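Local coordinates for mandelate racemase/muconate lactonizing enzyme family protein (Bradyrhizobium sp. ORS 278, PDB 3TOY) that is of unknown function but belongs to the mandelate racemase/muconate lactonizing enzyme family, whose members pair an alpha+beta N-terminal domain with a metal-binding barrel, at residues V58-T63 with D131-D136; I187-G192 with E200-G205; S254-V259 with I265-G270. All blocks are in the same frame, centred on the assembly; numbering follows the deposited sequence.

Contact 1. Residues V58-T63 with D131-D136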
loop_
_atom_site.group_PDB
_atom_site.type_symbol
_atom_site.label_atom_id
_atom_site.label_comp_id
_atom_site.label_asym_id
_atom_site.label_seq_id
_atom_site.Cartn_x
_atom_site.Cartn_y
_atom_site.Cartn_z
ATOM N N VAL A 58 42.041 -17.072 -6.447
ATOM C CA VAL A 58 42.580 -17.571 -5.185
ATOM C C VAL A 58 42.176 -19.033 -5.065
ATOM O O VAL A 58 40.988 -19.366 -5.092
ATOM C CB VAL A 58 42.048 -16.779 -3.971
ATOM C CG1 VAL A 58 42.455 -17.442 -2.641
ATOM C CG2 VAL A 58 42.519 -15.326 -4.030
ATOM N N LEU A 59 43.167 -19.917 -4.941
ATOM C CA LEU A 59 42.917 -21.352 -4.871
ATOM C C LEU A 59 43.019 -21.782 -3.428
ATOM O O LEU A 59 44.018 -21.499 -2.754
ATOM C CB LEU A 59 43.947 -22.114 -5.730
ATOM C CG LEU A 59 44.191 -21.537 -7.124
ATOM C CD1 LEU A 59 45.242 -22.366 -7.901
ATOM C CD2 LEU A 59 42.865 -21.454 -7.920
ATOM N N ILE A 60 41.984 -22.457 -2.944
ATOM C CA ILE A 60 41.812 -22.702 -1.524
ATOM C C ILE A 60 41.897 -24.187 -1.285
ATOM O O ILE A 60 41.257 -24.977 -1.982
ATOM C CB ILE A 60 40.417 -22.164 -1.032
ATOM C CG1 ILE A 60 40.335 -20.644 -1.232
ATOM C CG2 ILE A 60 40.119 -22.593 0.387
ATOM C CD1 ILE A 60 38.980 -19.984 -0.790
ATOM N N ASP A 61 42.707 -24.565 -0.294
ATOM C CA ASP A 61 42.842 -25.961 0.105
ATOM C C ASP A 61 42.540 -26.105 1.578
ATOM O O ASP A 61 43.135 -25.436 2.416
ATOM C CB ASP A 61 44.261 -26.473 -0.166
ATOM C CG ASP A 61 44.631 -26.383 -1.621
ATOM O OD1 ASP A 61 43.873 -26.892 -2.461
ATOM O OD2 ASP A 61 45.684 -25.798 -1.938
ATOM N N VAL A 62 41.628 -26.997 1.900
ATOM C CA VAL A 62 41.298 -27.241 3.285
ATOM C C VAL A 62 41.677 -28.678 3.621
ATOM O O VAL A 62 41.004 -29.619 3.214
ATOM C CB VAL A 62 39.788 -27.017 3.573
ATOM C CG1 VAL A 62 39.453 -27.412 5.021
ATOM C CG2 VAL A 62 39.393 -25.553 3.295
ATOM N N THR A 63 42.759 -28.847 4.379
ATOM C CA THR A 63 43.237 -30.189 4.689
ATOM C C THR A 63 42.450 -30.722 5.866
ATOM O O THR A 63 42.110 -29.969 6.782
ATOM C CB THR A 63 44.754 -30.194 5.041
ATOM O OG1 THR A 63 44.973 -29.389 6.205
ATOM C CG2 THR A 63 45.582 -29.639 3.895
ATOM N N ASP A 131 33.442 -22.272 2.602
ATOM C CA ASP A 131 32.267 -23.126 2.558
ATOM C C ASP A 131 32.293 -24.092 1.369
ATOM O O ASP A 131 31.976 -25.278 1.512
ATOM C CB ASP A 131 30.971 -22.275 2.538
ATOM C CG ASP A 131 29.728 -23.140 2.542
ATOM O OD1 ASP A 131 29.279 -23.548 3.638
ATOM O OD2 ASP A 131 29.217 -23.428 1.439
ATOM N N MET A 132 32.647 -23.603 0.195
ATOM C CA MET A 132 32.683 -24.469 -0.996
ATOM C C MET A 132 33.720 -25.591 -0.811
ATOM O O MET A 132 33.475 -26.751 -1.151
ATOM C CB MET A 132 33.026 -23.665 -2.251
ATOM C CG MET A 132 31.850 -22.868 -2.833
ATOM S SD MET A 132 32.271 -22.038 -4.356
ATOM C CE MET A 132 33.156 -20.618 -3.720
ATOM N N ALA A 133 34.878 -25.224 -0.280
ATOM C CA ALA A 133 35.928 -26.212 -0.040
ATOM C C ALA A 133 35.482 -27.245 0.997
ATOM O O ALA A 133 35.805 -28.429 0.864
ATOM C CB ALA A 133 37.220 -25.529 0.368
ATOM N N PHE A 134 34.704 -26.838 2.008
ATOM C CA PHE A 134 34.201 -27.832 2.971
ATOM C C PHE A 134 33.293 -28.866 2.307
ATOM O O PHE A 134 33.377 -30.065 2.578
ATOM C CB PHE A 134 33.406 -27.235 4.142
ATOM C CG PHE A 134 34.113 -26.162 4.919
ATOM C CD1 PHE A 134 35.486 -26.207 5.156
ATOM C CD2 PHE A 134 33.374 -25.117 5.468
ATOM C CE1 PHE A 134 36.107 -25.206 5.891
ATOM C CE2 PHE A 134 33.986 -24.116 6.191
ATOM C CZ PHE A 134 35.354 -24.159 6.413
ATOM N N TRP A 135 32.363 -28.400 1.479
ATOM C CA TRP A 135 31.459 -29.326 0.823
ATOM C C TRP A 135 32.237 -30.210 -0.151
ATOM O O TRP A 135 31.920 -31.392 -0.341
ATOM C CB TRP A 135 30.352 -28.553 0.071
ATOM C CG TRP A 135 29.203 -28.142 0.967
ATOM C CD1 TRP A 135 28.979 -26.906 1.513
ATOM C CD2 TRP A 135 28.118 -28.974 1.403
ATOM N NE1 TRP A 135 27.819 -26.926 2.268
ATOM C CE2 TRP A 135 27.273 -28.181 2.208
ATOM C CE3 TRP A 135 27.781 -30.316 1.195
ATOM C CZ2 TRP A 135 26.129 -28.691 2.818
ATOM C CZ3 TRP A 135 26.652 -30.820 1.815
ATOM C CH2 TRP A 135 25.829 -30.008 2.599
ATOM N N ASP A 136 33.226 -29.620 -0.804
ATOM C CA ASP A 136 34.043 -30.377 -1.744
ATOM C C ASP A 136 34.684 -31.548 -1.004
ATOM O O ASP A 136 34.718 -32.672 -1.502
ATOM C CB ASP A 136 35.149 -29.502 -2.325
ATOM C CG ASP A 136 36.122 -30.310 -3.163
ATOM O OD1 ASP A 136 35.718 -30.788 -4.232
ATOM O OD2 ASP A 136 37.279 -30.489 -2.732
#

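Contact 2. Residues I187-G192 with E200-G205. With ACT (acetate ion), chain F.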
loop_
_atom_site.group_PDB
_atom_site.type_symbol
_atom_site.label_atom_id
_atom_site.label_comp_id
_atom_site.label_asym_id
_atom_site.label_seq_id
_atom_site.Cartn_x
_atom_site.Cartn_y
_atom_site.Cartn_z
ATOM N N ILE A 187 23.815 -16.585 -25.817
ATOM C CA ILE A 187 25.032 -15.770 -25.780
ATOM C C ILE A 187 24.775 -14.490 -24.973
ATOM O O ILE A 187 23.756 -13.837 -25.183
ATOM C CB ILE A 187 25.415 -15.296 -27.202
ATOM C CG1 ILE A 187 25.671 -16.500 -28.122
ATOM C CG2 ILE A 187 26.653 -14.439 -27.163
ATOM C CD1 ILE A 187 26.869 -17.315 -27.683
ATOM N N LYS A 188 25.697 -14.120 -24.088
ATOM C CA LYS A 188 25.598 -12.836 -23.381
ATOM C C LYS A 188 26.725 -11.914 -23.800
ATOM O O LYS A 188 27.875 -12.343 -23.937
ATOM C CB LYS A 188 25.626 -13.017 -21.865
ATOM C CG LYS A 188 25.439 -11.683 -21.079
ATOM C CD LYS A 188 25.127 -11.972 -19.620
ATOM C CE LYS A 188 26.374 -12.317 -18.826
ATOM N NZ LYS A 188 26.061 -12.593 -17.398
ATOM N N SER A 189 26.395 -10.646 -24.023
ATOM C CA SER A 189 27.412 -9.641 -24.268
ATOM C C SER A 189 27.227 -8.426 -23.339
ATOM O O SER A 189 26.312 -8.420 -22.505
ATOM C CB SER A 189 27.384 -9.218 -25.728
ATOM O OG SER A 189 28.546 -8.458 -26.034
ATOM N N LYS A 190 28.096 -7.420 -23.484
ATOM C CA LYS A 190 28.129 -6.274 -22.567
ATOM C C LYS A 190 27.689 -4.978 -23.219
ATOM O O LYS A 190 27.938 -4.729 -24.411
ATOM C CB LYS A 190 29.531 -6.034 -21.996
ATOM C CG LYS A 190 30.251 -7.237 -21.450
ATOM C CD LYS A 190 29.586 -7.794 -20.232
ATOM C CE LYS A 190 30.604 -8.360 -19.238
ATOM N NZ LYS A 190 29.841 -9.226 -18.272
ATOM N N GLY A 191 27.075 -4.116 -22.415
ATOM C CA GLY A 191 26.722 -2.786 -22.884
ATOM C C GLY A 191 27.016 -1.697 -21.881
ATOM O O GLY A 191 27.537 -1.951 -20.790
ATOM N N GLY A 192 26.704 -0.467 -22.271
ATOM C CA GLY A 192 26.892 0.691 -21.408
ATOM C C GLY A 192 28.265 1.328 -21.500
ATOM O O GLY A 192 28.538 2.300 -20.814
ATOM N N GLU A 200 22.819 -0.393 -29.412
ATOM C CA GLU A 200 21.847 -0.872 -30.371
ATOM C C GLU A 200 22.545 -1.435 -31.615
ATOM O O GLU A 200 22.142 -2.464 -32.142
ATOM C CB GLU A 200 20.864 0.221 -30.755
ATOM C CG GLU A 200 19.757 -0.297 -31.649
ATOM C CD GLU A 200 18.606 0.673 -31.802
ATOM O OE1 GLU A 200 18.685 1.788 -31.253
ATOM O OE2 GLU A 200 17.629 0.314 -32.496
ATOM N N ALA A 201 23.595 -0.757 -32.073
ATOM C CA ALA A 201 24.386 -1.265 -33.204
ATOM C C ALA A 201 24.888 -2.671 -32.888
ATOM O O ALA A 201 24.760 -3.591 -33.698
ATOM C CB ALA A 201 25.574 -0.335 -33.490
ATOM N N MET A 202 25.467 -2.833 -31.703
ATOM C CA MET A 202 26.007 -4.135 -31.306
ATOM C C MET A 202 24.956 -5.234 -31.320
ATOM O O MET A 202 25.170 -6.296 -31.900
ATOM C CB MET A 202 26.647 -4.075 -29.927
ATOM C CG MET A 202 27.247 -5.430 -29.521
ATOM S SD MET A 202 27.855 -5.461 -27.831
ATOM C CE MET A 202 26.317 -5.752 -26.933
ATOM N N ILE A 203 23.820 -4.976 -30.672
ATOM C CA ILE A 203 22.769 -5.972 -30.522
ATOM C C ILE A 203 22.144 -6.295 -31.860
ATOM O O ILE A 203 21.908 -7.453 -32.188
ATOM C CB ILE A 203 21.650 -5.444 -29.614
ATOM C CG1 ILE A 203 22.166 -5.340 -28.190
ATOM C CG2 ILE A 203 20.438 -6.330 -29.708
ATOM C CD1 ILE A 203 22.564 -6.684 -27.610
ATOM N N LYS A 204 21.878 -5.256 -32.639
ATOM C CA LYS A 204 21.300 -5.446 -33.957
ATOM C C LYS A 204 22.209 -6.337 -34.810
ATOM O O LYS A 204 21.737 -7.234 -35.529
ATOM C CB LYS A 204 21.076 -4.101 -34.644
ATOM C CG LYS A 204 20.415 -4.248 -36.022
ATOM C CD LYS A 204 20.342 -2.921 -36.763
ATOM C CE LYS A 204 19.506 -3.084 -38.031
ATOM N NZ LYS A 204 19.209 -1.777 -38.657
ATOM N N GLY A 205 23.509 -6.077 -34.731
ATOM C CA GLY A 205 24.501 -6.859 -35.467
ATOM C C GLY A 205 24.499 -8.304 -35.002
ATOM O O GLY A 205 24.487 -9.238 -35.813
HETATM C C ACT F . 30.910 -9.794 -14.813
HETATM O O ACT F . 30.989 -11.047 -14.748
HETATM O OXT ACT F . 29.871 -9.328 -15.324
HETATM C CH3 ACT F . 32.000 -8.888 -14.307
#

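Contact 3. Residues S254-V259 with I265-G270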
loop_
_atom_site.group_PDB
_atom_site.type_symbol
_atom_site.label_atom_id
_atom_site.label_comp_id
_atom_site.label_asym_id
_atom_site.label_seq_id
_atom_site.Cartn_x
_atom_site.Cartn_y
_atom_site.Cartn_z
ATOM N N SER A 254 16.274 -0.216 -4.853
ATOM C CA SER A 254 15.120 0.642 -5.241
ATOM C C SER A 254 15.182 1.060 -6.692
ATOM O O SER A 254 14.162 1.068 -7.390
ATOM C CB SER A 254 15.026 1.884 -4.341
ATOM O OG SER A 254 14.711 1.461 -3.013
ATOM N N GLY A 255 16.372 1.427 -7.159
ATOM C CA GLY A 255 16.548 1.783 -8.567
ATOM C C GLY A 255 16.308 0.597 -9.493
ATOM O O GLY A 255 15.637 0.721 -10.511
ATOM N N HIS A 256 16.857 -0.568 -9.145
ATOM C CA HIS A 256 16.533 -1.778 -9.902
ATOM C C HIS A 256 15.015 -1.999 -9.966
ATOM O O HIS A 256 14.462 -2.305 -11.030
ATOM C CB HIS A 256 17.200 -3.013 -9.291
ATOM C CG HIS A 256 18.591 -3.277 -9.804
ATOM N ND1 HIS A 256 19.719 -2.805 -9.173
ATOM C CD2 HIS A 256 19.029 -3.996 -10.867
ATOM C CE1 HIS A 256 20.797 -3.213 -9.829
ATOM N NE2 HIS A 256 20.405 -3.921 -10.874
ATOM N N ALA A 257 14.341 -1.865 -8.825
ATOM C CA ALA A 257 12.896 -2.096 -8.801
ATOM C C ALA A 257 12.158 -1.121 -9.715
ATOM O O ALA A 257 11.204 -1.485 -10.401
ATOM C CB ALA A 257 12.362 -1.977 -7.338
ATOM N N ALA A 258 12.606 0.126 -9.734
ATOM C CA ALA A 258 11.960 1.111 -10.585
ATOM C C ALA A 258 12.172 0.785 -12.073
ATOM O O ALA A 258 11.249 0.911 -12.890
ATOM C CB ALA A 258 12.472 2.498 -10.249
ATOM N N VAL A 259 13.380 0.345 -12.427
ATOM C CA VAL A 259 13.621 -0.112 -13.807
ATOM C C VAL A 259 12.751 -1.316 -14.111
ATOM O O VAL A 259 12.083 -1.381 -15.154
ATOM C CB VAL A 259 15.111 -0.452 -14.032
ATOM C CG1 VAL A 259 15.347 -1.047 -15.455
ATOM C CG2 VAL A 259 15.972 0.802 -13.821
ATOM N N ILE A 265 11.527 -5.948 -20.697
ATOM C CA ILE A 265 12.502 -7.048 -20.750
ATOM C C ILE A 265 12.835 -7.451 -19.328
ATOM O O ILE A 265 13.001 -6.579 -18.481
ATOM C CB ILE A 265 13.814 -6.592 -21.447
ATOM C CG1 ILE A 265 13.493 -5.943 -22.807
ATOM C CG2 ILE A 265 14.781 -7.789 -21.591
ATOM C CD1 ILE A 265 14.756 -5.372 -23.557
ATOM N N PRO A 266 12.910 -8.771 -19.057
ATOM C CA PRO A 266 13.185 -9.196 -17.694
ATOM C C PRO A 266 14.496 -8.608 -17.190
ATOM O O PRO A 266 15.483 -8.511 -17.941
ATOM C CB PRO A 266 13.238 -10.718 -17.794
ATOM C CG PRO A 266 12.300 -11.045 -19.007
ATOM C CD PRO A 266 12.570 -9.892 -19.958
ATOM N N ILE A 267 14.505 -8.222 -15.918
ATOM C CA ILE A 267 15.692 -7.654 -15.292
ATOM C C ILE A 267 16.383 -8.743 -14.488
ATOM O O ILE A 267 15.746 -9.410 -13.672
ATOM C CB ILE A 267 15.288 -6.516 -14.337
ATOM C CG1 ILE A 267 14.616 -5.396 -15.132
ATOM C CG2 ILE A 267 16.498 -5.969 -13.587
ATOM C CD1 ILE A 267 15.505 -4.817 -16.317
ATOM N N GLN A 268 17.677 -8.926 -14.748
ATOM C CA GLN A 268 18.522 -9.918 -14.069
ATOM C C GLN A 268 19.523 -9.173 -13.164
ATOM O O GLN A 268 20.052 -8.122 -13.540
ATOM C CB GLN A 268 19.304 -10.718 -15.140
ATOM C CG GLN A 268 20.355 -11.689 -14.617
ATOM C CD GLN A 268 19.737 -12.862 -13.883
ATOM O OE1 GLN A 268 19.303 -12.714 -12.738
ATOM N NE2 GLN A 268 19.686 -14.050 -14.540
ATOM N N ALA A 269 19.769 -9.718 -11.977
ATOM C CA ALA A 269 20.710 -9.098 -11.038
ATOM C C ALA A 269 21.109 -10.116 -10.004
ATOM O O ALA A 269 20.623 -11.230 -10.020
ATOM C CB ALA A 269 20.096 -7.843 -10.366
ATOM N N GLY A 270 21.988 -9.740 -9.085
ATOM C CA GLY A 270 22.262 -10.638 -7.951
ATOM C C GLY A 270 23.700 -11.114 -7.806
ATOM O O GLY A 270 24.094 -11.589 -6.735
#

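Contact 1. Residues V58-T63 with D131-D136
Val62 and Ala133 meet where the strand and the helix come closest: their CA atoms lie 6.4 Å apart, and Val62 CG2 reaches Ala133 CB at 3.6 Å. This is the tight part of the contact, consistent with the short alanine side chain at this point. The other contacts are looser. Ile60 CG2 approaches the same Ala133 CB at 4.1 Å, so the methyl is shared by two residues on the same face of the strand, with Asp61 between them pointing away. The other Val62 methyl, CG1, lies opposite the backbone N (chi1 175°) and comes to the edge of the Phe134 ring, near its plane, 4.1 Å from CE1. Phe134 starts away from the strand; its ring then swings back and continues onto Leu106 and Met110 of helix 103-113. Beyond Val62, partly exposed Thr63 makes no contact with the helix segment and bonds instead to Thr30 and Gly31. The axes of the two short segments approach to 8.3 Å and cross at -50°. Helix 122-142 here packs on the antiparallel sheet of the N-terminal domain. No hydrogen bond or ion pair spans the two segments, which implies that methyl and ring-edge packing alone joins them here.

Contact 2. Residues I187-G192 with E200-G205
Met202 is extended through its first two torsions and turns only at the last (chi3 82°), which carries SD and CE from the helix to the strand at Ser189 and Lys190. Ser189 places OG opposite its own backbone N (chi1 -168°), bringing the hydroxyl to the thioether: OG is 3.6 Å from SD, and Ser189 CB is 3.8 Å from Met202 CE. This is contact, not a hydrogen bond across the segments, since OG is bonded to Gly164 O. Closer still, Met202 CE sits 3.2 Å from Lys190 O. That carbonyl is buried and has no hydrogen-bonding partner in the model, so the methyl abuts a polar atom rather than satisfying it. The Lys190 side chain leaves the backbone pointing away from the helix, and its NZ bonds to OXT of an acetate ion at 2.9 Å and to Asp219, a ligand of the calcium ion about 4 Å from this side chain. Lys188, two residues earlier, makes salt bridges with Glu245 and Glu341; the spacing is consistent with the Lys-x-Lys motif of the family. Strand 186-190 therefore has a metal-site side and a helix side. It lies between strands 157-162 and 215-219 in the barrel sheet, and helix 196-210 provides the crossover to 215-219, with Met202 also touching Leu218 there.

Contact 3. Residues S254-V259 with I265-G270
His256 is the first residue of 254-259 to touch the strand, and it does so with the CD2-NE2 side of its imidazole. His256 NE2 stands 4.0 Å from Ala269 CB, and CD2 is equally far from that methyl. Ile267 CG2 approaches the ring at its edge, near its plane, 4.2 Å from His256 CD2. Elsewhere the ring is tied to the residue just before the helix, ND1 bonding to Asn252 O; because a carbonyl can only accept, ND1 is the donor, and the bond helps set the turn of the ring. One helical turn further on, Val259 CG1 meets Ile267 CD1 at 3.9 Å. The two side chains cross at about a right angle. Ile267 thus divides its branches, CG2 serving the histidine and CD1 the valine. The neighbouring helix 226-236 adds Ile233 against both Val259 and Ile267. The short axes run 9.7 Å apart at 158°, nearly antiparallel, as befits the crossover helix of the beta-alpha-beta unit 243-245, 253-262, 267-269. No hydrogen bond links the segments; Ile267 and Gln268 take their backbone bonds from flanking strands, for instance with Phe290 and Ile244. The chemistry implies that backbone bonds link the strand to its neighbours, while its contact with the helix is van der Waals only, through aliphatic groups and one imidazole.

Contact 1 comes first along the chain and lies in the N-terminal domain, joining helix 122-142 to the antiparallel sheet. Contacts 2 and 3 follow in series within the enolase C-terminal domain-like part and share the barrel sheet: contact 2 joins the first strand of its beta-alpha-beta unit to the helix, contact 3 the helix of its unit to the second strand. Their centres are 18 Å apart, and their nearest atoms about 6 Å. Contact 1 sits across the chain's centre, its centre 36 Å from that of contact 2 and 33 Å from that of contact 3. Contacts 2 and 3 thus lie within the barrel that carries the calcium ligands Asp219, Glu245 and Glu271.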